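Long-range contacts in Sfrice_029225 (Spodoptera frugiperda, PDB 6I50), which probably acts as a secreted trimeric cytokine of the tumour necrosis factor family that binds a TNF-type receptor: residues H7-T12 against Y41-T46; T84-L89 against R138-D143; T67-V72 against A161-P166; P2-H7 against P52-T57; L89-A94 against L127-G132. All coordinates share one frame; numbering follows the deposited sequence.

Contact 1. Residues H7-T12 against Y41-T46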
# COMPACT_ATOMS: atom_id res chain seq x y z
N HIS A 7 6.89 -13.78 0.72
CA HIS A 7 5.99 -13.12 1.66
C HIS A 7 6.15 -13.79 3.01
O HIS A 7 6.08 -15.02 3.10
CB HIS A 7 4.53 -13.21 1.20
CG HIS A 7 3.57 -12.54 2.13
ND1 HIS A 7 3.26 -11.20 2.04
CD2 HIS A 7 2.85 -13.02 3.18
CE1 HIS A 7 2.38 -10.89 2.98
NE2 HIS A 7 2.11 -11.98 3.68
N PHE A 8 6.41 -13.00 4.05
CA PHE A 8 6.57 -13.50 5.41
C PHE A 8 5.54 -12.81 6.29
O PHE A 8 5.39 -11.59 6.22
CB PHE A 8 7.98 -13.24 5.93
CG PHE A 8 9.06 -13.67 4.99
CD1 PHE A 8 9.48 -14.99 4.97
CD2 PHE A 8 9.62 -12.77 4.10
CE1 PHE A 8 10.47 -15.40 4.09
CE2 PHE A 8 10.62 -13.17 3.22
CZ PHE A 8 11.03 -14.49 3.21
N HIS A 9 4.83 -13.58 7.11
CA HIS A 9 3.77 -12.98 7.91
C HIS A 9 3.92 -13.37 9.37
O HIS A 9 4.67 -14.28 9.73
CB HIS A 9 2.37 -13.34 7.37
CG HIS A 9 2.11 -14.81 7.24
ND1 HIS A 9 1.33 -15.33 6.23
CD2 HIS A 9 2.49 -15.86 8.00
CE1 HIS A 9 1.26 -16.65 6.37
NE2 HIS A 9 1.95 -16.99 7.44
N GLY A 10 3.21 -12.63 10.23
CA GLY A 10 3.31 -12.87 11.66
C GLY A 10 2.75 -14.23 12.02
O GLY A 10 1.69 -14.64 11.55
N ASN A 11 3.49 -14.94 12.88
CA ASN A 11 3.10 -16.30 13.25
C ASN A 11 3.73 -16.63 14.60
O ASN A 11 4.93 -16.90 14.67
CB ASN A 11 3.53 -17.30 12.19
CG ASN A 11 2.88 -18.66 12.35
OD1 ASN A 11 2.38 -18.99 13.43
ND2 ASN A 11 2.87 -19.44 11.29
N THR A 12 2.91 -16.63 15.65
CA THR A 12 3.38 -16.90 17.01
C THR A 12 3.34 -18.38 17.37
O THR A 12 3.43 -18.72 18.56
CB THR A 12 2.56 -16.10 18.02
OG1 THR A 12 1.16 -16.29 17.77
CG2 THR A 12 2.89 -14.62 17.94
N TYR A 41 7.22 -15.69 9.55
CA TYR A 41 7.28 -17.02 9.00
C TYR A 41 6.83 -16.95 7.55
O TYR A 41 5.87 -16.22 7.25
CB TYR A 41 6.41 -18.02 9.78
CG TYR A 41 6.76 -19.46 9.49
CD1 TYR A 41 7.76 -20.10 10.21
CD2 TYR A 41 6.09 -20.17 8.51
CE1 TYR A 41 8.09 -21.41 9.95
CE2 TYR A 41 6.42 -21.49 8.24
CZ TYR A 41 7.42 -22.11 8.96
OH TYR A 41 7.75 -23.42 8.70
N PRO A 42 7.48 -17.67 6.64
CA PRO A 42 7.05 -17.64 5.24
C PRO A 42 5.62 -18.14 5.06
O PRO A 42 5.20 -19.13 5.68
CB PRO A 42 8.05 -18.56 4.54
CG PRO A 42 8.60 -19.43 5.63
CD PRO A 42 8.64 -18.55 6.84
N ALA A 43 4.86 -17.43 4.22
CA ALA A 43 3.54 -17.90 3.82
C ALA A 43 3.68 -19.22 3.06
O ALA A 43 4.76 -19.53 2.53
CB ALA A 43 2.85 -16.85 2.94
N PRO A 44 2.62 -20.02 3.00
CA PRO A 44 2.73 -21.33 2.33
C PRO A 44 3.25 -21.25 0.90
O PRO A 44 4.06 -22.10 0.51
CB PRO A 44 1.30 -21.87 2.41
CG PRO A 44 0.77 -21.29 3.68
CD PRO A 44 1.34 -19.89 3.74
N TRP A 45 2.82 -20.26 0.12
CA TRP A 45 3.29 -20.20 -1.26
C TRP A 45 4.78 -19.92 -1.32
O TRP A 45 5.46 -20.35 -2.26
CB TRP A 45 2.50 -19.17 -2.08
CG TRP A 45 2.79 -17.70 -1.83
CD1 TRP A 45 2.01 -16.82 -1.13
CD2 TRP A 45 3.89 -16.94 -2.35
NE1 TRP A 45 2.58 -15.57 -1.15
CE2 TRP A 45 3.73 -15.61 -1.89
CE3 TRP A 45 5.00 -17.25 -3.14
CZ2 TRP A 45 4.64 -14.60 -2.20
CZ3 TRP A 45 5.91 -16.25 -3.45
CH2 TRP A 45 5.72 -14.93 -2.98
N THR A 46 5.31 -19.22 -0.32
CA THR A 46 6.75 -18.98 -0.25
C THR A 46 7.50 -20.25 0.13
O THR A 46 8.51 -20.59 -0.48
CB THR A 46 7.02 -17.84 0.73
OG1 THR A 46 6.43 -16.64 0.22
CG2 THR A 46 8.51 -17.64 0.92
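The imidazole of His-9 leans over Ala-43: the backbone N of Ala-43 lies above one ring face, offset toward the rim, and CE1 comes to 3.6 Å from Ala-43 CA. His-7 offers an edge instead, with Ala-43 CB near the plane of its ring and 3.8 Å from CD2. At the edge of the Phe-8 ring lies Tyr-41 C, while CD1 meets Pro-42 CA obliquely at 3.6 Å. Over the centre of one indole face of Trp-45 sits Thr-46 OG1, which accepts a hydrogen bond from the backbone N of His-7 at 2.9 Å (N-H...O 163°), and CZ2 of the indole is 3.7 Å from His-7 CB. The indole NE1 bonds to Ala-126 O of the second subunit, and His-7 ND1 to Tyr-73. The His-9 ring is laid on its neighbour by a CG set between backbone N and carbonyl carbon (chi1 55°). An alanine here is likely to open a gap beside Ala-43 and Pro-44 where the imidazole now packs. Backbone bonds flank the proline: Ala-43 N to His-7 O at 2.9 Å and His-9 N to Tyr-41 O at 2.8 Å. Because Pro-42 faces Phe-8 in a non-hydrogen-bonded pair, its missing N-H costs the pairing nothing. Such antiparallel pairing of the N-terminal strand with strand 40-42, which passes through Ala-43 at the N-cap into a short helix, belongs to the beta-sandwich of a TNF-family trimer.

Contact 2. Residues T84-L89 against R138-D143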
# COMPACT_ATOMS: atom_id res chain seq x y z
N THR A 84 1.76 7.57 19.61
CA THR A 84 2.42 7.43 18.33
C THR A 84 3.00 6.03 18.18
O THR A 84 3.66 5.53 19.10
CB THR A 84 3.54 8.46 18.17
OG1 THR A 84 2.99 9.78 18.26
CG2 THR A 84 4.24 8.29 16.83
N ILE A 85 2.72 5.40 17.05
CA ILE A 85 3.34 4.14 16.67
C ILE A 85 3.99 4.35 15.31
O ILE A 85 3.43 5.02 14.44
CB ILE A 85 2.33 2.97 16.65
CG1 ILE A 85 1.05 3.36 15.90
CG2 ILE A 85 1.96 2.57 18.07
CD1 ILE A 85 1.01 2.89 14.46
N SER A 86 5.19 3.80 15.14
CA SER A 86 5.93 4.03 13.91
C SER A 86 6.97 2.93 13.76
O SER A 86 7.55 2.47 14.75
CB SER A 86 6.59 5.41 13.91
OG SER A 86 7.37 5.63 12.74
N TRP A 87 7.20 2.50 12.52
CA TRP A 87 8.26 1.55 12.22
C TRP A 87 9.16 2.08 11.12
O TRP A 87 8.79 2.97 10.34
CB TRP A 87 7.70 0.16 11.83
CG TRP A 87 6.77 0.11 10.64
CD1 TRP A 87 5.41 -0.05 10.68
CD2 TRP A 87 7.13 0.16 9.26
NE1 TRP A 87 4.90 -0.10 9.40
CE2 TRP A 87 5.94 0.04 8.51
CE3 TRP A 87 8.34 0.30 8.57
CZ2 TRP A 87 5.92 0.06 7.11
CZ3 TRP A 87 8.33 0.33 7.19
CH2 TRP A 87 7.12 0.21 6.47
N VAL A 88 10.37 1.52 11.08
CA VAL A 88 11.36 1.81 10.04
C VAL A 88 11.85 0.49 9.45
O VAL A 88 11.97 -0.51 10.16
CB VAL A 88 12.55 2.64 10.57
CG1 VAL A 88 12.13 4.09 10.76
CG2 VAL A 88 13.07 2.05 11.87
N LEU A 89 12.12 0.50 8.15
CA LEU A 89 12.71 -0.63 7.46
C LEU A 89 14.21 -0.39 7.35
O LEU A 89 14.62 0.57 6.69
CB LEU A 89 12.07 -0.79 6.08
CG LEU A 89 12.64 -1.93 5.24
CD1 LEU A 89 12.32 -3.28 5.88
CD2 LEU A 89 12.12 -1.89 3.81
N ARG A 138 12.01 -2.36 12.49
CA ARG A 138 12.09 -1.97 13.89
C ARG A 138 11.06 -0.89 14.18
O ARG A 138 10.73 -0.09 13.31
CB ARG A 138 13.49 -1.44 14.26
CG ARG A 138 14.56 -2.51 14.34
CD ARG A 138 15.89 -1.94 14.83
NE ARG A 138 16.88 -3.01 14.97
CZ ARG A 138 17.58 -3.51 13.96
NH1 ARG A 138 17.43 -3.03 12.73
NH2 ARG A 138 18.45 -4.50 14.16
N ASN A 139 10.56 -0.87 15.41
CA ASN A 139 9.78 0.28 15.83
C ASN A 139 10.73 1.45 16.10
O ASN A 139 11.91 1.25 16.42
CB ASN A 139 8.96 -0.06 17.07
CG ASN A 139 7.99 -1.20 16.83
OD1 ASN A 139 7.46 -1.35 15.72
ND2 ASN A 139 7.76 -2.02 17.85
N THR A 140 10.23 2.67 15.90
CA THR A 140 11.09 3.83 16.10
C THR A 140 11.30 4.17 17.57
O THR A 140 12.32 4.77 17.91
CB THR A 140 10.51 5.06 15.39
OG1 THR A 140 9.34 5.50 16.10
CG2 THR A 140 10.14 4.71 13.96
N ALA A 141 10.36 3.80 18.44
CA ALA A 141 10.47 4.07 19.86
C ALA A 141 10.29 2.78 20.64
O ALA A 141 9.72 1.80 20.15
CB ALA A 141 9.43 5.11 20.32
N GLY A 142 10.77 2.79 21.87
CA GLY A 142 10.86 1.57 22.64
C GLY A 142 9.50 1.03 23.05
O GLY A 142 8.56 1.77 23.32
N ASP A 143 9.42 -0.30 23.06
CA ASP A 143 8.33 -1.03 23.69
C ASP A 143 6.96 -0.64 23.13
O ASP A 143 6.21 0.12 23.75
CB ASP A 143 8.38 -0.82 25.20
CG ASP A 143 9.54 -1.55 25.83
OD1 ASP A 143 10.64 -1.55 25.23
OD2 ASP A 143 9.36 -2.14 26.91
O HOH W 1 6.99 3.36 17.62
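Two neighbouring strands of one antiparallel sheet of the TNF jelly roll meet here, Ser-86 to Val-88 running against Arg-138 to Thr-140. Val-88 and Arg-138 form a hydrogen-bonded pair, Val-88 N reaching Arg-138 O at 2.8 Å and Arg-138 N returning to Val-88 O at 3.0 Å. The next bond meets its acceptor from another direction. Thr-140 N approaches Ser-86 O at 2.9 Å from above the carbonyl plane, 42° out of it, as the second chain turns from strand into loop. A water also donates to Ser-86 O at 3.1 Å and takes a weak bond from Ala-141 N, so that carbonyl is gripped twice just where the pairing ends. Thr-140 carries the side-chain contact. Its CG2, opposite the carbonyl carbon about CA-CB, comes to 3.2 Å from Ser-86 OG and to 3.8 Å from Val-88 CG1, the valine and threonine side chains crossing at about a right angle. Trp-87 and Asn-139 form a non-hydrogen-bonded pair, yet their side chains diverge, Asn-139 OD1 bonding to Tyr-78. Cys-105 and Cys-121 form a disulfide, and Ser-86 OG and Trp-87 NE1 bond to the backbone oxygens of these two cysteines respectively. Two inner strands pairing up to the point where one runs out into a loop, with a buried tryptophan directed into the sandwich, fit the jelly-roll fold.

Contact 3. Residues T67-V72 against A161-P166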
# COMPACT_ATOMS: atom_id res chain seq x y z
N THR A 67 20.32 -9.02 -6.82
CA THR A 67 20.28 -7.57 -6.95
C THR A 67 19.20 -7.14 -7.94
O THR A 67 19.03 -7.75 -9.00
CB THR A 67 21.65 -7.07 -7.42
OG1 THR A 67 22.64 -7.43 -6.45
CG2 THR A 67 21.64 -5.56 -7.60
N GLY A 68 18.46 -6.10 -7.59
CA GLY A 68 17.48 -5.56 -8.51
C GLY A 68 16.59 -4.55 -7.83
O GLY A 68 16.79 -4.18 -6.67
N VAL A 69 15.60 -4.09 -8.59
CA VAL A 69 14.56 -3.22 -8.05
C VAL A 69 13.39 -4.10 -7.63
O VAL A 69 12.87 -4.87 -8.44
CB VAL A 69 14.12 -2.16 -9.07
CG1 VAL A 69 12.95 -1.34 -8.53
CG2 VAL A 69 15.29 -1.25 -9.40
N TYR A 70 13.02 -4.00 -6.36
CA TYR A 70 11.96 -4.79 -5.76
C TYR A 70 10.81 -3.90 -5.32
O TYR A 70 11.03 -2.79 -4.82
CB TYR A 70 12.42 -5.53 -4.50
CG TYR A 70 13.37 -6.68 -4.69
CD1 TYR A 70 14.69 -6.47 -5.07
CD2 TYR A 70 12.96 -7.98 -4.45
CE1 TYR A 70 15.57 -7.52 -5.22
CE2 TYR A 70 13.82 -9.04 -4.59
CZ TYR A 70 15.12 -8.81 -4.98
OH TYR A 70 15.97 -9.88 -5.12
N LEU A 71 9.59 -4.40 -5.45
CA LEU A 71 8.48 -3.85 -4.69
C LEU A 71 8.54 -4.47 -3.30
O LEU A 71 8.47 -5.69 -3.16
CB LEU A 71 7.15 -4.16 -5.37
CG LEU A 71 5.88 -3.75 -4.60
CD1 LEU A 71 5.74 -2.23 -4.56
CD2 LEU A 71 4.65 -4.39 -5.23
N VAL A 72 8.71 -3.63 -2.28
CA VAL A 72 8.81 -4.08 -0.90
C VAL A 72 7.62 -3.49 -0.15
O VAL A 72 7.32 -2.31 -0.30
CB VAL A 72 10.13 -3.62 -0.25
CG1 VAL A 72 10.22 -4.10 1.19
CG2 VAL A 72 11.33 -4.13 -1.06
N ALA A 161 12.73 -5.91 -11.62
CA ALA A 161 13.64 -5.73 -12.73
C ALA A 161 15.08 -5.91 -12.27
O ALA A 161 15.41 -5.66 -11.10
CB ALA A 161 13.49 -4.34 -13.36
N ASP A 162 15.93 -6.32 -13.20
CA ASP A 162 17.37 -6.27 -12.97
C ASP A 162 17.82 -4.82 -12.88
O ASP A 162 17.20 -3.91 -13.43
CB ASP A 162 18.13 -6.96 -14.10
CG ASP A 162 17.88 -8.45 -14.15
OD1 ASP A 162 17.64 -9.05 -13.09
OD2 ASP A 162 17.95 -9.02 -15.26
N ALA A 163 18.93 -4.60 -12.18
CA ALA A 163 19.50 -3.27 -12.07
C ALA A 163 20.94 -3.37 -11.58
O ALA A 163 21.23 -4.17 -10.69
CB ALA A 163 18.68 -2.38 -11.12
N GLU A 164 21.81 -2.56 -12.17
CA GLU A 164 23.15 -2.37 -11.62
C GLU A 164 23.08 -1.45 -10.41
O GLU A 164 22.12 -0.69 -10.23
CB GLU A 164 24.07 -1.78 -12.68
CG GLU A 164 23.99 -2.47 -14.02
CD GLU A 164 25.17 -3.39 -14.26
OE1 GLU A 164 26.25 -3.14 -13.69
OE2 GLU A 164 25.01 -4.37 -15.02
N ASP A 165 24.10 -1.52 -9.56
CA ASP A 165 24.19 -0.61 -8.42
C ASP A 165 24.15 0.83 -8.91
O ASP A 165 25.03 1.25 -9.66
CB ASP A 165 25.48 -0.87 -7.64
CG ASP A 165 25.46 -0.24 -6.25
OD1 ASP A 165 24.86 0.85 -6.08
OD2 ASP A 165 26.04 -0.84 -5.33
N PRO A 166 23.14 1.62 -8.51
CA PRO A 166 23.01 2.99 -9.03
C PRO A 166 23.82 4.04 -8.28
O PRO A 166 23.83 5.20 -8.70
CB PRO A 166 21.51 3.26 -8.85
CG PRO A 166 21.16 2.50 -7.62
CD PRO A 166 22.03 1.26 -7.62
O HOH W 2 20.06 -7.22 -11.45
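Val-69 reaches toward the 161-166 segment with one of its two methyls. Its CB stands on the same side of the sheet as that of Ala-161, 4.9 Å from Ala-161 CB. From there, with CG1 opposite the backbone N (chi1 175°), CG2 closes to 4.0 Å from Ala-163 CB, the one apolar side-chain pair between the segments. The valine also packs on Trp-45 of the third subunit, and Ala-161 on Phe-3 of that same subunit. Behind this side chain the backbones form a single antiparallel hydrogen-bonded pair: Val-69 N donates to Ala-161 O at 3.0 Å, and the return bond from Ala-161 N to Val-69 O is weak. This is the last rung between strands 68-80 and 144-161, neighbours in the sheet of the TNF jelly roll that faces the other subunits, and beyond it the C-terminal segment leaves the sheet. Gly-68 makes the close passage possible. Its CA lies 3.3 Å from Ala-161 O, and a CB on it would clash with that oxygen. Past the glycine, a water takes over from direct pairing, 2.7 Å from Thr-67 O, to which it can donate, and 2.9 Å from Ala-163 N, whose hydrogen it accepts. Thr-67 CG2 lies 3.4 Å from Ala-163 O, whereas its OG1 is engaged with the backbone N of Ala-131. Asp-162 forms a salt bridge with Lys-159.

Contact 4. Residues P2-H7 against P52-T57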
# COMPACT_ATOMS: atom_id res chain seq x y z
N PRO A 2 11.88 -16.49 -13.69
CA PRO A 2 11.83 -16.83 -12.27
C PRO A 2 11.05 -15.79 -11.48
O PRO A 2 11.14 -14.58 -11.74
CB PRO A 2 13.31 -16.85 -11.85
CG PRO A 2 14.09 -16.88 -13.12
CD PRO A 2 13.25 -16.17 -14.14
N PHE A 3 10.29 -16.27 -10.50
CA PHE A 3 9.50 -15.41 -9.61
C PHE A 3 10.33 -15.22 -8.34
O PHE A 3 10.24 -15.99 -7.39
CB PHE A 3 8.15 -16.06 -9.32
CG PHE A 3 7.22 -15.19 -8.51
CD1 PHE A 3 7.04 -13.86 -8.82
CD2 PHE A 3 6.49 -15.74 -7.47
CE1 PHE A 3 6.16 -13.07 -8.09
CE2 PHE A 3 5.61 -14.96 -6.73
CZ PHE A 3 5.44 -13.63 -7.04
N ILE A 4 11.17 -14.18 -8.35
CA ILE A 4 12.08 -13.90 -7.24
C ILE A 4 11.29 -13.06 -6.24
O ILE A 4 11.29 -11.83 -6.30
CB ILE A 4 13.37 -13.23 -7.71
CG1 ILE A 4 14.06 -14.13 -8.74
CG2 ILE A 4 14.30 -12.94 -6.53
CD1 ILE A 4 15.38 -13.61 -9.22
N ALA A 5 10.60 -13.73 -5.32
CA ALA A 5 9.62 -13.07 -4.48
C ALA A 5 9.37 -13.92 -3.24
O ALA A 5 9.55 -15.14 -3.27
CB ALA A 5 8.30 -12.85 -5.23
N ALA A 6 8.94 -13.27 -2.17
CA ALA A 6 8.65 -13.96 -0.92
C ALA A 6 7.71 -13.10 -0.08
O ALA A 6 7.74 -11.87 -0.16
CB ALA A 6 9.93 -14.28 -0.14
N HIS A 7 6.89 -13.78 0.72
CA HIS A 7 5.99 -13.12 1.66
C HIS A 7 6.15 -13.79 3.01
O HIS A 7 6.08 -15.02 3.10
CB HIS A 7 4.53 -13.21 1.20
CG HIS A 7 3.57 -12.54 2.13
ND1 HIS A 7 3.26 -11.20 2.04
CD2 HIS A 7 2.85 -13.02 3.18
CE1 HIS A 7 2.38 -10.89 2.98
NE2 HIS A 7 2.11 -11.98 3.68
N PRO A 52 14.30 -19.42 -6.92
CA PRO A 52 15.21 -18.66 -6.06
C PRO A 52 14.49 -17.42 -5.56
O PRO A 52 13.70 -16.82 -6.29
CB PRO A 52 16.38 -18.30 -7.00
CG PRO A 52 16.24 -19.22 -8.17
CD PRO A 52 14.79 -19.54 -8.30
N ARG A 53 14.75 -17.04 -4.31
CA ARG A 53 13.92 -16.02 -3.68
C ARG A 53 14.63 -15.52 -2.44
O ARG A 53 15.53 -16.18 -1.92
CB ARG A 53 12.54 -16.59 -3.30
CG ARG A 53 12.63 -17.78 -2.35
CD ARG A 53 11.35 -17.91 -1.56
NE ARG A 53 11.25 -19.16 -0.80
CZ ARG A 53 11.53 -19.29 0.49
NH1 ARG A 53 11.95 -18.24 1.19
NH2 ARG A 53 11.38 -20.47 1.09
N PRO A 54 14.22 -14.35 -1.92
CA PRO A 54 14.68 -13.94 -0.59
C PRO A 54 14.27 -14.96 0.46
O PRO A 54 13.25 -15.64 0.34
CB PRO A 54 13.98 -12.59 -0.37
CG PRO A 54 13.61 -12.13 -1.74
CD PRO A 54 13.31 -13.37 -2.52
N THR A 55 15.07 -15.04 1.52
CA THR A 55 14.83 -16.01 2.58
C THR A 55 14.79 -15.29 3.93
O THR A 55 15.13 -14.11 4.04
CB THR A 55 15.90 -17.12 2.59
OG1 THR A 55 17.21 -16.54 2.71
CG2 THR A 55 15.82 -17.94 1.30
N LEU A 56 14.36 -16.02 4.95
CA LEU A 56 14.17 -15.47 6.29
C LEU A 56 15.20 -16.06 7.24
O LEU A 56 15.31 -17.29 7.37
CB LEU A 56 12.75 -15.76 6.80
CG LEU A 56 12.38 -15.20 8.18
CD1 LEU A 56 12.32 -13.68 8.12
CD2 LEU A 56 11.05 -15.80 8.66
N THR A 57 15.95 -15.19 7.91
CA THR A 57 16.94 -15.63 8.88
C THR A 57 16.29 -15.88 10.24
O THR A 57 15.15 -15.47 10.51
CB THR A 57 18.06 -14.59 9.03
OG1 THR A 57 17.58 -13.48 9.80
CG2 THR A 57 18.54 -14.10 7.66
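Ile-4 and Pro-54 meet with their side chains at about a right angle, Ile-4 CG2 resting 4.2 Å from Pro-54 CD. That same ring carbon is also touched by the next two residues, so the proline sits against Ile-4, Ala-5 and Ala-6. Ile-4 is the centre of an inverse gamma turn, and its CA directs a hydrogen at Pro-52 O (3.5 Å, angle at H 162°); this buried carbonyl has no polar partner in the model. Arg-53 lies alongside Ala-5 and Ala-6, its CG between backbone N and carbonyl carbon (chi1 59°), its CB 3.3 Å from Ala-5 O, and its extended chain carrying CD to 4.1 Å from Ala-6 CB. The guanidinium turns back on its own segment, NH1 donating at 3.0 Å to a lone pair of Pro-54 O. A serine in place of Arg-53 would probably open a gap beside Ala-5 O and Ala-6 CB and leave Pro-54 O without this charged donor. The touching parts, residues 3-6 and 52-54, run 31° apart, but no beta bridge joins the segments. The contact packs a proline-rich loop against the N-terminal strand, at the side of the TNF-family jelly roll where strand 55-56 begins the other sheet.

Contact 5. Residues L89-A94 against L127-G132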
# COMPACT_ATOMS: atom_id res chain seq x y z
N LEU A 89 12.12 0.50 8.15
CA LEU A 89 12.71 -0.63 7.46
C LEU A 89 14.21 -0.39 7.35
O LEU A 89 14.62 0.57 6.69
CB LEU A 89 12.07 -0.79 6.08
CG LEU A 89 12.64 -1.93 5.24
CD1 LEU A 89 12.32 -3.28 5.88
CD2 LEU A 89 12.12 -1.89 3.81
N HIS A 90 15.01 -1.23 8.00
CA HIS A 90 16.46 -1.07 8.04
C HIS A 90 17.14 -2.02 7.08
O HIS A 90 16.88 -3.22 7.09
CB HIS A 90 16.98 -1.31 9.46
CG HIS A 90 16.73 -0.18 10.40
ND1 HIS A 90 16.54 -0.36 11.75
CD2 HIS A 90 16.63 1.16 10.18
CE1 HIS A 90 16.34 0.82 12.32
NE2 HIS A 90 16.39 1.75 11.39
N ARG A 91 18.05 -1.48 6.27
CA ARG A 91 18.86 -2.27 5.35
C ARG A 91 20.30 -2.32 5.85
O ARG A 91 20.90 -1.29 6.16
CB ARG A 91 18.81 -1.68 3.94
CG ARG A 91 19.39 -2.62 2.88
CD ARG A 91 20.68 -2.08 2.30
NE ARG A 91 20.52 -0.74 1.74
CZ ARG A 91 20.03 -0.49 0.54
NH1 ARG A 91 19.92 0.77 0.11
NH2 ARG A 91 19.64 -1.48 -0.26
N THR A 92 20.84 -3.53 5.94
CA THR A 92 22.23 -3.74 6.30
C THR A 92 22.88 -4.62 5.24
O THR A 92 22.20 -5.32 4.48
CB THR A 92 22.37 -4.40 7.68
OG1 THR A 92 21.58 -5.60 7.73
CG2 THR A 92 21.92 -3.45 8.79
N ASN A 93 24.20 -4.56 5.19
CA ASN A 93 24.97 -5.31 4.20
C ASN A 93 26.41 -5.28 4.65
O ASN A 93 26.84 -4.33 5.32
CB ASN A 93 24.81 -4.70 2.79
CG ASN A 93 25.45 -5.54 1.71
OD1 ASN A 93 26.67 -5.68 1.66
ND2 ASN A 93 24.63 -6.09 0.80
N ALA A 94 27.16 -6.32 4.29
CA ALA A 94 28.57 -6.36 4.68
C ALA A 94 29.35 -5.16 4.15
O ALA A 94 30.37 -4.79 4.74
CB ALA A 94 29.22 -7.66 4.17
N LEU A 127 12.16 -0.36 -4.44
CA LEU A 127 13.44 -0.09 -3.78
C LEU A 127 14.56 -0.88 -4.46
O LEU A 127 14.36 -2.03 -4.86
CB LEU A 127 13.37 -0.48 -2.30
CG LEU A 127 12.37 0.27 -1.43
CD1 LEU A 127 12.23 -0.42 -0.08
CD2 LEU A 127 12.78 1.73 -1.27
N PHE A 128 15.73 -0.26 -4.59
CA PHE A 128 16.88 -0.99 -5.08
C PHE A 128 17.48 -1.79 -3.93
O PHE A 128 17.81 -1.22 -2.88
CB PHE A 128 17.93 -0.06 -5.67
CG PHE A 128 19.20 -0.75 -6.02
CD1 PHE A 128 19.31 -1.45 -7.22
CD2 PHE A 128 20.27 -0.76 -5.14
CE1 PHE A 128 20.48 -2.13 -7.53
CE2 PHE A 128 21.44 -1.43 -5.45
CZ PHE A 128 21.54 -2.11 -6.65
N LEU A 129 17.64 -3.09 -4.13
CA LEU A 129 18.24 -3.97 -3.13
C LEU A 129 19.38 -4.75 -3.76
O LEU A 129 19.30 -5.15 -4.93
CB LEU A 129 17.21 -4.95 -2.55
CG LEU A 129 15.95 -4.30 -1.95
CD1 LEU A 129 14.95 -5.37 -1.55
CD2 LEU A 129 16.31 -3.44 -0.75
N LYS A 130 20.44 -4.97 -2.99
CA LYS A 130 21.59 -5.74 -3.45
C LYS A 130 21.56 -7.15 -2.88
O LYS A 130 21.12 -7.38 -1.75
CB LYS A 130 22.90 -5.08 -3.02
CG LYS A 130 23.15 -3.72 -3.61
CD LYS A 130 24.61 -3.30 -3.43
CE LYS A 130 25.53 -4.15 -4.28
NZ LYS A 130 26.81 -3.44 -4.57
N ALA A 131 22.06 -8.11 -3.67
CA ALA A 131 22.38 -9.42 -3.13
C ALA A 131 23.23 -9.25 -1.88
O ALA A 131 24.18 -8.45 -1.86
CB ALA A 131 23.12 -10.26 -4.18
N GLY A 132 22.86 -9.96 -0.82
CA GLY A 132 23.53 -9.84 0.46
C GLY A 132 22.91 -8.85 1.42
O GLY A 132 23.30 -8.83 2.59
O HOH W 3 18.57 1.32 -2.17
O HOH W 4 26.07 -8.67 3.22
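Arg-91 and Phe-128 make the one direct hydrogen bond of this contact: NH2 donates to Phe-128 O at 3.2 Å (N-H...O 159°), on a lone pair in the carbonyl plane, with the oxygen also near the plane of the guanidinium and at its edge. A water in the same plane bridges the other arm, 2.7 Å from Arg-91 NH1, whose hydrogen it accepts, and 2.7 Å from Phe-128 O, to which it donates. One carbonyl is thus held by both the arginine and its water. The arginine chain bends at chi2 and chi3 to bring its guanidinium edge onto Phe-128 O, and Leu-129 CD2 lies obliquely against NH2 at 3.9 Å. Deeper in, Leu-89 and Leu-127 reach toward each other tip to tip, CD2 to CD1 at 4.2 Å. These leucines come from opposite sheets: strands 89-92 and 127-129 face each other across the beta-sandwich of the TNF jelly roll, their axes 10.4 Å apart and inclined by 30°. At the outer end Asn-93 ND2 closes on the backbone of Gly-132, 3.3 Å from its C, and a second water links Ala-94 N to Gly-132 O. Gly-132 adopts a positive phi (94°) that would press a CB against the preceding carbonyl. Further out, Glu-100 forms a salt bridge with Arg-91 NH1 and Asp-133 one with NH2. Asp-133 also bonds to Asn-93 ND2 and to the backbone N of Lys-130, so a single carboxylate orients both side chains and the turn between strands 117-129 and 134-139. Phe-128 packs on Trp-45 of the third subunit.

From the N terminus, contact 4 opens first and closes when residues 52-57 return to the leading segment; contact 1 opens and closes within that span, sharing His-7 with it, so the N-terminal strand is fastened at two places. Only after both are complete does contact 3 open. Its closure waits for the C-terminal segment 161-166, and it encloses contact 2, which in turn encloses contact 5; these two share Leu-89. No pair of contacts crosses. Contacts 1 and 3 stitch one sheet, contact 2 joins strands of the other, and contacts 4 and 5 span between the two. Contacts 3 and 5 also meet through the salt bridge of Asp-165 with Lys-130.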